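Local coordinates for transcriptional regulator, GntR family (Ralstonia eutropha, PDB 3IHU), which probably binds DNA through a winged helix-turn-helix domain and regulates transcription, its helical FCD domain being of the FadR C-terminal type, at residues 61-65 and 66-70. Sequence-based numbering, arbitrary orientation.
Sequences QRLAA and EGIVD
Leu-63 meets both Ile-68 and Val-69 as the chain doubles back at the end of helix 53-65. Its CD2 packs against Ile-68 CG1 at 3.9 Å, the two side chains crossing at a slant, while its CB lies 3.8 Å from Val-69 CG2. With chi1 at -77°, Leu-63 CG stands anti to the carbonyl carbon, and chi2 puts CD1 anti to CA, leaving CD2 as the branch that meets the isoleucine. Leu-63 also rests on Phe-22 and Ile-25 of helix 17-31, and Ile-68 on Leu-29, so the turn and the helix end share one apolar layer. Val-69 sets CG2 between its own backbone N and carbonyl carbon, and this methyl comes 3.4 Å from Ala-64 N, against the last helical turn.

The reversal is a Schellman motif: Ile-68 N donates to Leu-63 O at 2.9 Å, with an N-H...O angle of 160°, and Gly-67 N donates to Ala-64 O at 3.0 Å. The second donor stands above the carbonyl plane. Gly-67 has positive phi, and at its backbone angles a CB would collide with the carbonyl oxygen of Glu-66, which accounts for glycine here. In the winged helix-turn-helix domain, this turn leads from the helix that probably reads DNA, as in GntR relatives, into the wing strand 69-71.

Glu-66 N closes the helix on Arg-62 O at 3.0 Å. In its side chain, chi1 of -63° sets CG 3.3 Å from Arg-62 O, and a bend at chi2 then turns the carboxylate away. The guanidinium of Arg-62 is engaged elsewhere, in a salt bridge to Asp-19 and a cation-pi contact with Phe-22. Ala-64 CA directs its C-H at Val-69 O, 3.4 Å away, a C-H...O contact where the strand begins beside the helix end.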
loop_
_atom_site.group_PDB
_atom_site.type_symbol
_atom_site.label_atom_id
_atom_site.label_comp_id
_atom_site.label_asym_id
_atom_site.label_seq_id
_atom_site.Cartn_x
_atom_site.Cartn_y
_atom_site.Cartn_z
ATOM N N GLN A 61 10.824 -3.530 -15.031
ATOM C CA GLN A 61 9.914 -2.985 -16.056
ATOM C C GLN A 61 8.555 -2.700 -15.443
ATOM O O GLN A 61 8.009 -1.618 -15.660
ATOM C CB GLN A 61 9.767 -3.934 -17.290
ATOM N N ARG A 62 8.025 -3.653 -14.671
ATOM C CA ARG A 62 6.707 -3.505 -14.059
ATOM C C ARG A 62 6.690 -2.366 -13.014
ATOM O O ARG A 62 5.700 -1.621 -12.886
ATOM C CB ARG A 62 6.263 -4.804 -13.396
ATOM C CG ARG A 62 5.808 -5.897 -14.356
ATOM C CD ARG A 62 5.858 -7.280 -13.721
ATOM N NE ARG A 62 4.885 -7.417 -12.640
ATOM C CZ ARG A 62 4.807 -8.467 -11.819
ATOM N NH1 ARG A 62 5.656 -9.492 -11.934
ATOM N NH2 ARG A 62 3.874 -8.496 -10.878
ATOM N N LEU A 63 7.781 -2.259 -12.253
ATOM C CA LEU A 63 7.934 -1.182 -11.251
ATOM C C LEU A 63 8.024 0.219 -11.921
ATOM O O LEU A 63 7.449 1.201 -11.411
ATOM C CB LEU A 63 9.175 -1.447 -10.396
ATOM C CG LEU A 63 9.029 -2.522 -9.323
ATOM C CD1 LEU A 63 10.388 -2.913 -8.757
ATOM C CD2 LEU A 63 7.998 -2.083 -8.219
ATOM N N ALA A 64 8.736 0.314 -13.050
ATOM C CA ALA A 64 8.732 1.525 -13.860
ATOM C C ALA A 64 7.291 1.772 -14.328
ATOM O O ALA A 64 6.795 2.889 -14.203
ATOM C CB ALA A 64 9.676 1.448 -15.008
ATOM N N ALA A 65 6.597 0.733 -14.783
ATOM C CA ALA A 65 5.199 0.919 -15.204
ATOM C C ALA A 65 4.346 1.568 -14.118
ATOM O O ALA A 65 3.522 2.427 -14.437
ATOM C CB ALA A 65 4.568 -0.395 -15.680
ATOM N N GLU A 66 4.562 1.186 -12.847
ATOM C CA GLU A 66 3.782 1.659 -11.698
ATOM C C GLU A 66 4.284 2.962 -11.086
ATOM O O GLU A 66 3.754 3.421 -10.076
ATOM C CB GLU A 66 3.800 0.602 -10.574
ATOM C CG GLU A 66 3.158 -0.695 -10.953
ATOM C CD GLU A 66 1.668 -0.656 -10.857
ATOM O OE1 GLU A 66 1.141 0.411 -10.489
ATOM O OE2 GLU A 66 1.029 -1.694 -11.144
ATOM N N GLY A 67 5.332 3.516 -11.653
ATOM C CA GLY A 67 5.891 4.784 -11.173
ATOM C C GLY A 67 6.851 4.726 -9.986
ATOM O O GLY A 67 7.123 5.756 -9.384
ATOM N N ILE A 68 7.358 3.526 -9.668
ATOM C CA ILE A 68 8.201 3.280 -8.473
ATOM C C ILE A 68 9.677 3.496 -8.784
ATOM O O ILE A 68 10.408 4.096 -7.977
ATOM C CB ILE A 68 8.031 1.851 -7.976
ATOM C CG1 ILE A 68 6.557 1.508 -7.697
ATOM C CG2 ILE A 68 8.882 1.598 -6.742
ATOM C CD1 ILE A 68 5.829 2.456 -6.814
ATOM N N VAL A 69 10.130 3.062 -9.964
ATOM C CA VAL A 69 11.510 3.292 -10.350
ATOM C C VAL A 69 11.642 3.980 -11.705
ATOM O O VAL A 69 10.761 3.904 -12.548
ATOM C CB VAL A 69 12.276 1.969 -10.439
ATOM C CG1 VAL A 69 12.163 1.186 -9.104
ATOM C CG2 VAL A 69 11.767 1.113 -11.637
ATOM N N ASP A 70 12.767 4.630 -11.910
ATOM C CA ASP A 70 13.183 5.009 -13.252
ATOM C C ASP A 70 14.317 4.072 -13.670
ATOM O O ASP A 70 15.358 4.027 -13.016
ATOM C CB ASP A 70 13.713 6.442 -13.305
ATOM C CG ASP A 70 12.650 7.459 -13.036
ATOM O OD1 ASP A 70 11.448 7.163 -13.266
ATOM O OD2 ASP A 70 13.041 8.558 -12.580
#